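Local coordinates for protein putative Glycerophosphoryl diester phosphodiesterase (Silicibacter pomeroyi, PDB 3L12) that is a putative member of the glycerophosphoryl diester phosphodiesterase family, with a TIM-barrel fold and a bound magnesium ion, at residues G246-P251 / G268-T273; S6-L11 / D202-Y207; N71-D76 / G103-R108; V29-T34 / A119-I124; D281-A286 / I306-S311. All blocks are in the same frame, centred on the assembly; numbering follows the deposited sequence.

Interaction 1: G246-P251 / G268-T273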
# COMPACT_ATOMS: atom_id res chain seq x y z
N GLY A 246 -19.06 27.64 -9.00
CA GLY A 246 -18.03 26.62 -8.73
C GLY A 246 -16.85 26.68 -9.69
O GLY A 246 -16.98 27.18 -10.83
N GLN A 247 -15.71 26.16 -9.22
CA GLN A 247 -14.50 26.04 -10.02
C GLN A 247 -14.30 24.62 -10.58
O GLN A 247 -13.63 24.46 -11.59
CB GLN A 247 -13.27 26.43 -9.22
CG GLN A 247 -13.07 27.92 -9.04
CD GLN A 247 -14.18 28.57 -8.24
OE1 GLN A 247 -14.52 28.12 -7.15
NE2 GLN A 247 -14.77 29.64 -8.79
N LEU A 248 -14.86 23.62 -9.90
CA LEU A 248 -14.74 22.21 -10.33
C LEU A 248 -16.11 21.55 -10.40
O LEU A 248 -17.01 21.83 -9.58
CB LEU A 248 -13.89 21.41 -9.36
CG LEU A 248 -12.42 21.74 -9.10
CD1 LEU A 248 -12.38 22.83 -8.09
CD2 LEU A 248 -11.65 20.46 -8.60
N TRP A 249 -16.25 20.64 -11.36
CA TRP A 249 -17.42 19.80 -11.49
C TRP A 249 -16.89 18.40 -11.36
O TRP A 249 -15.95 18.03 -12.07
CB TRP A 249 -18.09 19.96 -12.86
CG TRP A 249 -19.21 18.96 -13.10
CD1 TRP A 249 -20.15 18.54 -12.22
CD2 TRP A 249 -19.49 18.30 -14.34
NE1 TRP A 249 -21.00 17.60 -12.83
CE2 TRP A 249 -20.60 17.44 -14.12
CE3 TRP A 249 -18.87 18.30 -15.59
CZ2 TRP A 249 -21.12 16.63 -15.13
CZ3 TRP A 249 -19.38 17.49 -16.59
CH2 TRP A 249 -20.49 16.66 -16.33
N CYS A 250 -17.46 17.62 -10.45
CA CYS A 250 -16.97 16.27 -10.14
C CYS A 250 -18.06 15.25 -10.30
O CYS A 250 -18.68 14.82 -9.35
CB CYS A 250 -16.36 16.17 -8.74
SG CYS A 250 -14.89 17.23 -8.57
N PRO A 251 -18.31 14.86 -11.54
CA PRO A 251 -19.32 13.84 -11.81
C PRO A 251 -18.86 12.41 -11.63
O PRO A 251 -17.68 12.06 -11.88
CB PRO A 251 -19.61 14.04 -13.28
CG PRO A 251 -18.28 14.48 -13.85
CD PRO A 251 -17.65 15.33 -12.77
N GLY A 268 -14.82 26.99 -18.41
CA GLY A 268 -13.70 27.28 -17.52
C GLY A 268 -13.58 26.39 -16.28
O GLY A 268 -12.85 26.74 -15.36
N LEU A 269 -14.30 25.27 -16.26
CA LEU A 269 -14.29 24.39 -15.06
C LEU A 269 -13.24 23.32 -15.18
O LEU A 269 -12.82 22.96 -16.29
CB LEU A 269 -15.65 23.71 -14.91
CG LEU A 269 -16.89 24.57 -14.78
CD1 LEU A 269 -18.21 23.80 -14.93
CD2 LEU A 269 -16.84 25.36 -13.45
N ILE A 270 -12.79 22.84 -14.02
CA ILE A 270 -11.91 21.67 -13.92
C ILE A 270 -12.85 20.48 -13.69
O ILE A 270 -13.83 20.64 -12.97
CB ILE A 270 -10.88 21.86 -12.82
CG1 ILE A 270 -9.83 22.89 -13.25
CG2 ILE A 270 -10.21 20.51 -12.42
CD1 ILE A 270 -8.79 23.30 -12.13
N VAL A 271 -12.57 19.30 -14.29
CA VAL A 271 -13.41 18.15 -14.16
C VAL A 271 -12.62 17.01 -13.54
O VAL A 271 -11.59 16.57 -14.10
CB VAL A 271 -13.99 17.71 -15.51
CG1 VAL A 271 -14.93 16.54 -15.35
CG2 VAL A 271 -14.67 18.93 -16.22
N LEU A 272 -13.06 16.57 -12.38
CA LEU A 272 -12.43 15.44 -11.67
C LEU A 272 -13.51 14.38 -11.58
O LEU A 272 -14.60 14.62 -11.01
CB LEU A 272 -11.96 15.82 -10.28
CG LEU A 272 -11.04 17.03 -10.11
CD1 LEU A 272 -10.68 17.07 -8.62
CD2 LEU A 272 -9.78 16.91 -10.96
N THR A 273 -13.26 13.20 -12.12
CA THR A 273 -14.27 12.15 -12.04
C THR A 273 -13.89 11.11 -10.97
O THR A 273 -12.69 10.96 -10.59
CB THR A 273 -14.52 11.54 -13.41
OG1 THR A 273 -15.71 10.73 -13.33
CG2 THR A 273 -13.27 10.79 -13.90
O HOH W 1 -12.13 26.36 -12.79

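Interaction 2: S6-L11 / D202-Y207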
# COMPACT_ATOMS: atom_id res chain seq x y z
N SER A 6 -4.76 29.38 -6.53
CA SER A 6 -3.50 28.63 -6.60
C SER A 6 -3.69 27.15 -6.27
O SER A 6 -2.90 26.26 -6.68
CB SER A 6 -2.48 29.26 -5.65
OG SER A 6 -2.70 28.78 -4.34
N GLN A 7 -4.76 26.86 -5.54
CA GLN A 7 -5.07 25.49 -5.18
C GLN A 7 -5.36 24.62 -6.42
O GLN A 7 -5.19 23.40 -6.36
CB GLN A 7 -6.29 25.41 -4.26
CG GLN A 7 -6.25 26.26 -2.99
CD GLN A 7 -6.69 27.71 -3.18
OE1 GLN A 7 -6.84 28.21 -4.31
NE2 GLN A 7 -6.91 28.39 -2.06
N LEU A 8 -5.87 25.23 -7.48
CA LEU A 8 -6.25 24.47 -8.67
C LEU A 8 -5.06 23.99 -9.48
O LEU A 8 -5.25 23.13 -10.35
CB LEU A 8 -7.20 25.29 -9.53
CG LEU A 8 -8.47 25.77 -8.82
CD1 LEU A 8 -9.30 26.63 -9.76
CD2 LEU A 8 -9.30 24.58 -8.27
N GLU A 9 -3.86 24.50 -9.20
CA GLU A 9 -2.66 24.09 -9.94
C GLU A 9 -2.44 22.58 -9.85
O GLU A 9 -2.06 21.96 -10.86
CB GLU A 9 -1.44 24.88 -9.45
CG GLU A 9 -1.51 26.36 -9.84
CD GLU A 9 -0.42 27.22 -9.19
OE1 GLU A 9 0.56 26.63 -8.66
OE2 GLU A 9 -0.55 28.48 -9.23
N GLY A 10 -2.73 21.97 -8.71
CA GLY A 10 -2.54 20.54 -8.56
C GLY A 10 -3.71 19.66 -9.01
O GLY A 10 -3.61 18.43 -8.93
N LEU A 11 -4.81 20.27 -9.47
CA LEU A 11 -5.99 19.56 -9.89
C LEU A 11 -6.30 19.79 -11.38
O LEU A 11 -7.06 19.04 -11.97
CB LEU A 11 -7.18 20.01 -9.03
CG LEU A 11 -6.95 19.68 -7.54
CD1 LEU A 11 -8.00 20.26 -6.65
CD2 LEU A 11 -6.86 18.16 -7.30
N ASP A 202 -11.64 32.75 -0.82
CA ASP A 202 -10.30 32.40 -1.25
C ASP A 202 -10.13 30.93 -1.58
O ASP A 202 -9.19 30.59 -2.27
CB ASP A 202 -9.26 32.83 -0.20
CG ASP A 202 -9.58 32.36 1.22
OD1 ASP A 202 -10.70 32.64 1.78
OD2 ASP A 202 -8.65 31.73 1.82
N LEU A 203 -11.06 30.06 -1.13
CA LEU A 203 -10.97 28.62 -1.38
C LEU A 203 -11.93 28.26 -2.49
O LEU A 203 -13.13 28.61 -2.43
CB LEU A 203 -11.26 27.82 -0.11
CG LEU A 203 -10.47 28.16 1.15
CD1 LEU A 203 -10.88 27.19 2.27
CD2 LEU A 203 -8.98 28.10 0.90
N PRO A 204 -11.43 27.56 -3.53
CA PRO A 204 -12.35 27.21 -4.58
C PRO A 204 -13.35 26.15 -4.10
O PRO A 204 -13.10 25.44 -3.12
CB PRO A 204 -11.43 26.72 -5.71
CG PRO A 204 -10.22 26.22 -5.04
CD PRO A 204 -10.08 27.06 -3.78
N THR A 205 -14.48 26.06 -4.82
CA THR A 205 -15.57 25.16 -4.51
C THR A 205 -15.68 24.13 -5.65
O THR A 205 -15.54 24.48 -6.84
CB THR A 205 -16.92 25.92 -4.30
OG1 THR A 205 -17.17 26.77 -5.42
CG2 THR A 205 -16.87 26.80 -3.02
N SER A 206 -15.98 22.90 -5.25
CA SER A 206 -16.08 21.75 -6.13
C SER A 206 -17.40 21.01 -5.92
O SER A 206 -17.73 20.62 -4.82
CB SER A 206 -14.90 20.83 -5.80
OG SER A 206 -14.99 19.61 -6.49
N TYR A 207 -18.14 20.83 -7.02
CA TYR A 207 -19.52 20.34 -7.02
C TYR A 207 -19.63 18.89 -7.50
O TYR A 207 -19.40 18.60 -8.69
CB TYR A 207 -20.33 21.25 -7.94
CG TYR A 207 -20.66 22.63 -7.33
CD1 TYR A 207 -19.67 23.59 -7.10
CD2 TYR A 207 -21.97 22.98 -7.04
CE1 TYR A 207 -20.00 24.84 -6.58
CE2 TYR A 207 -22.30 24.25 -6.49
CZ TYR A 207 -21.31 25.16 -6.24
OH TYR A 207 -21.59 26.39 -5.67

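Interaction 3: N71-D76 / G103-R108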
# COMPACT_ATOMS: atom_id res chain seq x y z
N ASN A 71 -21.17 -0.71 10.17
CA ASN A 71 -20.77 -1.95 10.85
C ASN A 71 -19.68 -2.69 10.09
O ASN A 71 -18.83 -3.32 10.72
CB ASN A 71 -21.95 -2.88 11.05
CG ASN A 71 -22.99 -2.34 12.01
OD1 ASN A 71 -22.76 -1.35 12.70
ND2 ASN A 71 -24.12 -2.98 12.03
N ALA A 72 -19.62 -2.54 8.76
CA ALA A 72 -18.58 -3.25 7.98
C ALA A 72 -17.16 -2.73 8.21
O ALA A 72 -16.20 -3.40 7.83
CB ALA A 72 -18.91 -3.13 6.42
N MSE A 73 -16.99 -1.56 8.82
CA MSE A 73 -15.65 -1.02 9.03
C MSE A 73 -15.36 -0.63 10.47
O MSE A 73 -14.34 0.02 10.73
CB MSE A 73 -15.36 0.19 8.12
CG MSE A 73 -16.05 1.50 8.51
SE MSE A 73 -15.79 2.99 7.23
CE MSE A 73 -16.20 1.91 5.72
N THR A 74 -16.25 -0.99 11.40
CA THR A 74 -16.13 -0.55 12.77
C THR A 74 -16.23 -1.63 13.80
O THR A 74 -17.16 -2.44 13.78
CB THR A 74 -17.24 0.50 13.06
OG1 THR A 74 -17.40 1.46 11.99
CG2 THR A 74 -16.95 1.27 14.33
N ARG A 75 -15.23 -1.64 14.69
CA ARG A 75 -15.24 -2.58 15.80
C ARG A 75 -15.38 -1.85 17.10
O ARG A 75 -14.92 -0.67 17.27
CB ARG A 75 -13.97 -3.42 15.84
CG ARG A 75 -13.89 -4.51 14.82
CD ARG A 75 -12.48 -5.04 14.59
NE ARG A 75 -11.69 -4.11 13.79
CZ ARG A 75 -10.37 -4.16 13.66
NH1 ARG A 75 -9.62 -4.99 14.36
NH2 ARG A 75 -9.77 -3.32 12.82
N ASP A 76 -16.01 -2.54 18.06
CA ASP A 76 -16.21 -2.05 19.39
C ASP A 76 -14.93 -2.04 20.25
O ASP A 76 -13.86 -2.40 19.80
CB ASP A 76 -17.39 -2.80 20.06
CG ASP A 76 -17.11 -4.29 20.34
OD1 ASP A 76 -15.93 -4.67 20.51
OD2 ASP A 76 -18.11 -5.06 20.48
N GLY A 103 -9.65 0.30 11.78
CA GLY A 103 -8.43 -0.15 11.08
C GLY A 103 -8.57 -1.19 10.00
O GLY A 103 -7.59 -1.53 9.35
N GLY A 104 -9.77 -1.69 9.78
CA GLY A 104 -9.95 -2.68 8.74
C GLY A 104 -11.39 -2.83 8.43
O GLY A 104 -12.26 -2.17 8.99
N LEU A 105 -11.60 -3.77 7.52
CA LEU A 105 -12.94 -4.08 7.04
C LEU A 105 -13.30 -5.54 7.40
O LEU A 105 -12.44 -6.42 7.47
CB LEU A 105 -13.00 -3.98 5.54
CG LEU A 105 -12.83 -2.56 4.97
CD1 LEU A 105 -12.87 -2.59 3.40
CD2 LEU A 105 -13.86 -1.64 5.54
N ASP A 106 -14.59 -5.76 7.59
CA ASP A 106 -15.18 -7.09 7.81
C ASP A 106 -15.31 -7.80 6.47
O ASP A 106 -16.21 -7.50 5.65
CB ASP A 106 -16.55 -6.95 8.50
CG ASP A 106 -17.16 -8.27 8.91
OD1 ASP A 106 -16.72 -9.37 8.44
OD2 ASP A 106 -18.17 -8.19 9.65
N GLY A 107 -14.45 -8.82 6.26
CA GLY A 107 -14.41 -9.53 4.98
C GLY A 107 -15.63 -10.37 4.67
O GLY A 107 -15.74 -10.89 3.53
N ARG A 108 -16.58 -10.51 5.62
CA ARG A 108 -17.86 -11.24 5.41
C ARG A 108 -18.90 -10.42 4.72
O ARG A 108 -19.98 -10.92 4.35
CB ARG A 108 -18.48 -11.65 6.76
CG ARG A 108 -17.55 -12.57 7.54
CD ARG A 108 -18.06 -12.84 8.94
NE ARG A 108 -18.17 -11.59 9.70
CZ ARG A 108 -18.83 -11.50 10.85
NH1 ARG A 108 -19.37 -12.58 11.43
NH2 ARG A 108 -18.97 -10.33 11.41
O HOH W 2 -19.67 -6.02 10.15
O HOH W 3 -12.19 -1.90 11.83

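Interaction 4: V29-T34 / A119-I124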
# COMPACT_ATOMS: atom_id res chain seq x y z
N VAL A 29 -6.04 -0.26 -0.66
CA VAL A 29 -4.78 -0.71 -0.09
C VAL A 29 -4.71 -0.64 1.48
O VAL A 29 -4.17 -1.51 2.13
CB VAL A 29 -3.56 0.08 -0.70
CG1 VAL A 29 -2.22 -0.55 -0.22
CG2 VAL A 29 -3.71 0.14 -2.26
N MSE A 30 -5.24 0.44 2.04
CA MSE A 30 -5.21 0.75 3.42
C MSE A 30 -6.57 1.18 3.91
O MSE A 30 -7.35 1.67 3.17
CB MSE A 30 -4.24 1.91 3.69
CG MSE A 30 -2.81 1.44 3.51
SE MSE A 30 -2.03 0.27 4.80
CE MSE A 30 -1.61 1.62 6.15
N PRO A 31 -6.87 0.92 5.20
CA PRO A 31 -8.15 1.39 5.77
C PRO A 31 -8.41 2.83 5.40
O PRO A 31 -7.54 3.71 5.57
CB PRO A 31 -7.96 1.20 7.29
CG PRO A 31 -6.59 0.91 7.46
CD PRO A 31 -6.04 0.27 6.22
N GLU A 32 -9.62 3.07 4.99
CA GLU A 32 -9.97 4.38 4.47
C GLU A 32 -9.98 5.47 5.52
O GLU A 32 -10.25 5.23 6.68
CB GLU A 32 -11.34 4.30 3.84
CG GLU A 32 -12.51 4.09 4.87
CD GLU A 32 -13.81 3.81 4.19
OE1 GLU A 32 -13.94 2.66 3.67
OE2 GLU A 32 -14.66 4.70 4.16
N ASN A 33 -9.73 6.70 5.10
CA ASN A 33 -9.82 7.85 5.99
C ASN A 33 -9.01 7.70 7.30
O ASN A 33 -9.42 8.20 8.41
CB ASN A 33 -11.28 8.22 6.20
CG ASN A 33 -11.87 8.96 5.04
OD1 ASN A 33 -11.18 9.75 4.38
ND2 ASN A 33 -13.19 8.80 4.81
N THR A 34 -7.85 7.04 7.19
CA THR A 34 -6.97 6.89 8.33
C THR A 34 -5.65 7.61 8.07
O THR A 34 -5.17 7.73 6.94
CB THR A 34 -6.65 5.43 8.66
OG1 THR A 34 -5.98 4.81 7.56
CG2 THR A 34 -8.01 4.66 8.96
N ALA A 119 -5.09 -3.91 3.68
CA ALA A 119 -4.45 -4.31 4.90
C ALA A 119 -5.42 -4.26 6.07
O ALA A 119 -6.34 -3.45 6.08
CB ALA A 119 -3.24 -3.44 5.20
N PHE A 120 -5.18 -5.12 7.05
CA PHE A 120 -6.09 -5.23 8.19
C PHE A 120 -5.34 -4.83 9.42
O PHE A 120 -4.51 -5.62 9.92
CB PHE A 120 -6.68 -6.65 8.33
CG PHE A 120 -7.78 -6.71 9.36
CD1 PHE A 120 -9.08 -6.46 8.97
CD2 PHE A 120 -7.50 -7.01 10.68
CE1 PHE A 120 -10.11 -6.47 9.92
CE2 PHE A 120 -8.54 -7.03 11.64
CZ PHE A 120 -9.84 -6.77 11.23
N LEU A 121 -5.65 -3.61 9.90
CA LEU A 121 -4.99 -3.00 11.02
C LEU A 121 -5.92 -2.98 12.24
O LEU A 121 -7.11 -2.88 12.07
CB LEU A 121 -4.55 -1.54 10.68
CG LEU A 121 -3.59 -1.29 9.50
CD1 LEU A 121 -3.25 0.22 9.28
CD2 LEU A 121 -2.31 -2.14 9.73
N THR A 122 -5.30 -2.97 13.42
CA THR A 122 -6.03 -2.92 14.71
C THR A 122 -5.44 -1.76 15.53
O THR A 122 -4.21 -1.47 15.46
CB THR A 122 -5.95 -4.28 15.40
OG1 THR A 122 -6.60 -5.29 14.61
CG2 THR A 122 -6.57 -4.21 16.81
N GLY A 123 -6.32 -1.08 16.24
CA GLY A 123 -5.95 0.03 17.09
C GLY A 123 -5.93 1.36 16.38
O GLY A 123 -5.24 2.29 16.81
N ILE A 124 -6.72 1.48 15.32
CA ILE A 124 -6.79 2.69 14.50
C ILE A 124 -8.08 3.42 14.76
O ILE A 124 -9.16 2.89 14.62
CB ILE A 124 -6.69 2.34 12.98
CG1 ILE A 124 -5.51 1.37 12.66
CG2 ILE A 124 -6.69 3.65 12.11
CD1 ILE A 124 -4.15 1.85 13.17

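Interaction 5: D281-A286 / I306-S311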
# COMPACT_ATOMS: atom_id res chain seq x y z
N ASP A 281 -12.19 1.36 -17.18
CA ASP A 281 -12.82 2.64 -16.79
C ASP A 281 -11.77 3.73 -16.61
O ASP A 281 -11.93 4.84 -17.09
CB ASP A 281 -13.64 2.49 -15.52
CG ASP A 281 -14.84 1.52 -15.68
OD1 ASP A 281 -15.37 1.34 -16.80
OD2 ASP A 281 -15.23 0.92 -14.65
N ILE A 282 -10.67 3.36 -15.99
CA ILE A 282 -9.54 4.33 -15.81
C ILE A 282 -9.06 4.80 -17.16
O ILE A 282 -8.97 6.01 -17.43
CB ILE A 282 -8.42 3.72 -14.97
CG1 ILE A 282 -8.90 3.43 -13.54
CG2 ILE A 282 -7.18 4.64 -14.94
CD1 ILE A 282 -7.98 2.48 -12.74
N ARG A 283 -8.81 3.84 -18.06
CA ARG A 283 -8.39 4.15 -19.41
C ARG A 283 -9.39 5.03 -20.15
O ARG A 283 -9.00 6.00 -20.78
CB ARG A 283 -8.11 2.84 -20.19
CG ARG A 283 -7.57 3.03 -21.56
CD ARG A 283 -7.05 1.72 -22.13
NE ARG A 283 -5.87 1.22 -21.44
CZ ARG A 283 -4.61 1.52 -21.77
NH1 ARG A 283 -4.32 2.26 -22.82
NH2 ARG A 283 -3.62 1.00 -21.06
N ARG A 284 -10.68 4.69 -20.10
CA ARG A 284 -11.72 5.46 -20.80
C ARG A 284 -11.80 6.88 -20.26
O ARG A 284 -11.91 7.83 -21.06
CB ARG A 284 -13.09 4.77 -20.69
CG ARG A 284 -14.16 5.44 -21.53
CD ARG A 284 -15.44 4.67 -21.56
NE ARG A 284 -16.13 4.70 -20.27
CZ ARG A 284 -16.08 3.75 -19.35
NH1 ARG A 284 -15.39 2.62 -19.54
NH2 ARG A 284 -16.73 3.92 -18.20
N MSE A 285 -11.68 7.04 -18.93
CA MSE A 285 -11.74 8.37 -18.34
C MSE A 285 -10.53 9.22 -18.76
O MSE A 285 -10.69 10.37 -19.11
CB MSE A 285 -11.86 8.37 -16.80
CG MSE A 285 -13.16 7.88 -16.27
SE MSE A 285 -14.73 8.89 -16.93
CE MSE A 285 -15.17 7.84 -18.45
N ALA A 286 -9.33 8.62 -18.76
CA ALA A 286 -8.16 9.34 -19.26
C ALA A 286 -8.38 9.83 -20.70
O ALA A 286 -8.02 10.97 -21.03
CB ALA A 286 -6.86 8.48 -19.13
N ILE A 306 0.92 5.80 -17.06
CA ILE A 306 2.24 5.58 -17.64
C ILE A 306 2.16 4.76 -18.95
O ILE A 306 2.83 5.07 -19.91
CB ILE A 306 3.19 4.84 -16.63
CG1 ILE A 306 3.56 5.71 -15.42
CG2 ILE A 306 4.44 4.29 -17.34
CD1 ILE A 306 4.21 7.02 -15.74
N ASP A 307 1.32 3.73 -18.97
CA ASP A 307 1.13 2.94 -20.17
C ASP A 307 0.60 3.79 -21.36
O ASP A 307 0.91 3.53 -22.54
CB ASP A 307 0.14 1.81 -19.90
CG ASP A 307 -0.01 0.93 -21.13
OD1 ASP A 307 0.93 0.13 -21.39
OD2 ASP A 307 -1.01 1.12 -21.89
N MSE A 308 -0.16 4.82 -21.02
CA MSE A 308 -0.70 5.79 -21.99
C MSE A 308 0.23 6.95 -22.28
O MSE A 308 -0.13 7.87 -23.01
CB MSE A 308 -2.08 6.37 -21.48
CG MSE A 308 -3.08 5.28 -21.33
SE MSE A 308 -4.75 5.87 -20.58
CE MSE A 308 -5.48 6.90 -22.04
N GLY A 309 1.44 6.91 -21.76
CA GLY A 309 2.41 7.97 -21.98
C GLY A 309 2.17 9.26 -21.23
O GLY A 309 2.78 10.28 -21.58
N LEU A 310 1.29 9.21 -20.23
CA LEU A 310 0.89 10.38 -19.46
C LEU A 310 1.60 10.35 -18.09
O LEU A 310 2.29 9.40 -17.74
CB LEU A 310 -0.62 10.39 -19.28
CG LEU A 310 -1.46 10.40 -20.58
CD1 LEU A 310 -2.94 10.10 -20.35
CD2 LEU A 310 -1.26 11.71 -21.34
N SER A 311 1.39 11.41 -17.31
CA SER A 311 1.91 11.46 -15.96
C SER A 311 0.90 12.24 -15.12
O SER A 311 -0.10 12.74 -15.64
CB SER A 311 3.27 12.14 -15.98
OG SER A 311 3.15 13.49 -16.36
O HOH W 4 -1.82 2.87 -24.28

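Interaction 1: G246-P251 / G268-T273
Leu248 and Leu272 press methyl against methyl, CD2 of Leu248 lying 3.5 Å from CD1 of Leu272, on the tight face of a parallel pairing between strands 248-251 and 270-273. Ile270 runs beside Leu248 and points the same way, while SG of Cys250 rests 3.7 Å from CB of Leu272. Trp249 N donates to Ile270 O over 2.9 Å. The following link, Leu272 N to Trp249 O, is slacker at 3.3 Å. On the face of Trp249 and Val271, Val271 CG1 fits against Pro251 CD, and Pro251 CG sits over the centre of the indole ring. Past the last bridged pair, the hydroxyl of Thr273, swung opposite its own backbone N (chi1 -168°), donates to Pro251 O at 2.8 Å. The other end is looser and wetter: Gln247 O takes both Ile270 N, at 3.0 Å, and a water that also donates to the carbonyl of exposed Gly268, in a Schellman motif that closes helix 258-266. Strand, helix and strand make one beta-alpha-beta unit of the barrel; Trp249 packs under helices 237-244 and 258-266 with its NE1 bonded to Ser209, and strand 205-209 flanks 248-251 on its other edge.

Interaction 2: S6-L11 / D202-Y207
The side-chain amide of Gln7 abuts the CD corner of Pro204, Pro204 CD lying 3.5 Å from Gln7 OE1. From there Gln7 NE2 donates to Asp202 O at 3.2 Å; the bond is bent, with 140° at the hydrogen, and the oxygen sits tilted out of the amide plane. The chain of Gln7 bends at its second torsion (chi2 84°), which brings the amide to that corner of the proline. A methyl of Leu203 meets the same nitrogen from another direction, CD2 of Leu203 being 3.6 Å from NE2 of Gln7. Next along the 3-10 turn, Leu8 slides past Pro204 antiparallel to it, bringing Leu8 CD2 to 3.7 Å from Pro204 CG. Pro204 immediately precedes strand 205-209 of the TIM barrel, so the N-terminal turn lies at the end of the barrel where its parallel strands begin. In the shell beyond, Leu8 and Leu11 pack on Leu248 of the neighbouring strand, and Leu11 and Pro204 also touch Val184 of strand 183-187. Glu180 O is a second acceptor for Gln7 NE2, so two backbone carbonyls share one nitrogen and probably set the rotation of this buried amide. Pro204 itself is positioned by backbone bonding to Met185, and Thr205 by backbone bonds to Gln247 and Leu248.

Interaction 3: N71-D76 / G103-R108
With CG opposite its own carbonyl carbon (chi1 -67°) and the branch beyond it extended, Leu105 delivers CD2 to within 3.5 Å of CB of Met73, a selenomethionine modelled in two conformers, one of them described here. A different first torsion serves Asp106: its CG lies opposite the backbone N (chi1 -174°), which turns the carboxylate toward Arg108. The backbone makes the direct link between the loops, Asp106 N donating to Ala72 O at 2.9 Å. The carboxylate is held from within its own loop. Arg108 grips it side-on, NE to Asp106 OD1 and NH2 to Asp106 OD2, while Arg108 N comes to OD1 from above the carboxylate plane and completes an Asx turn. A water extends the grip across the contact, donating to Asp106 OD2 at 2.7 Å and, weakly, to Asn71 O. Further along, Arg75 passes the backbone at Gly104, and a second water accepts from both Arg75 NH2 and Gly104 N. That guanidinium also bonds to Leu121 O through NH2 and to the hydroxyl of Thr122 through NH1. The two loops flank helix 94-98, between strand 61-63 and helix 110-114, consistent with the insertion region known in this family. Tyr111 of helix 110-114 packs on Ala72, Met73 and Leu105, while Leu105 also meets Arg303 of the second subunit.

Interaction 4: V29-T34 / A119-I124
Leu121 is the bump and Met30, a selenomethionine, with Pro31 the notch that takes it, where the loop leading from the first barrel strand, 19-23, into helix 35-43 of the TIM barrel meets the loop before helix 129-137. The selenium lies against the small side chain of Ala119, whose CB is 3.9 Å from Met30 SE. Two bends in the Met30 chain (chi2 -72°, then chi3) curl the methyl end round toward Leu121. In the conformer described, one of two deposited, Leu121 CD1 nestles between Met30 CE and Pro31 CG, crossing the proline at about a right angle. Farther on, Ile124 presses CG2 against Thr34 CG2 at 3.6 Å, again nearly at right angles. The other arm of Thr34 is polar: as N-cap of helix 35-43 its OG1 accepts from Gly37 N and donates to Pro31 O at 2.8 Å, which probably steadies the turn that carries the methyl to Ile124. In the same loop Asn33, which does not touch the other segment, bonds to Asp52, a ligand of the magnesium ion; Ala44 of the second subunit packs on Leu121. At the far end Ala119 N donates to Val29 O at 3.0 Å, approaching from 44° above the carbonyl plane.

Interaction 5: D281-A286 / I306-S311
Asp307 OD2 is gripped twice, by Arg283 NH2 in a salt bridge of 2.7 Å and by a water that donates to it at 3.1 Å. The same water accepts from Arg283 NH1, closing a small ring in which both terminal nitrogens of the arginine serve one carboxylate oxygen. The bridge lies near the guanidinium plane but meets the oxygen from above the carboxylate, the two flat groups standing 76° apart. Arg283 starts out opposite its backbone N (chi1 -176°) and bends at its third torsion, which swings the guanidinium across Met308. That selenomethionine underlies the polar group: Met308 CG comes to 3.6 Å from Arg283 NH1, and its selenium lies on one guanidinium face, offset toward the rim. Its methyl end continues inward to Ala286, whose CB is 3.6 Å from Met308 CE. The charged, hydrated outer part gives way to an apolar patch. Helix 298-307 ends here in a Schellman motif with Gly309 as its positive-phi residue. Arg108 of the second subunit bonds to Asp307 O. Deeper down, helix 279-288 packs against helix 298-307, Ile282 resting on Arg300, Thr301 and Ile304 and Ala286 on Leu305.

From the N terminus, interaction 2 opens first, at 6-11, and closes only at 202-207, tying the leading segment to strand 205-209. Within that long loop, interaction 4 joins 29-34 to 119-124, and interaction 3 nests inside it in turn; the two touch through Arg75 and Leu121, and both touch the second subunit. Interactions 1 and 5 then follow in series, none crossing another. Interaction 1 adjoins interaction 2 through neighbouring strands 205-209 and 248-251, whereas Thr273 meets Met285 of interaction 5, which joins the last helices and also borders the second subunit. Interactions 1 and 3 lie on opposite sides of the chain's centre.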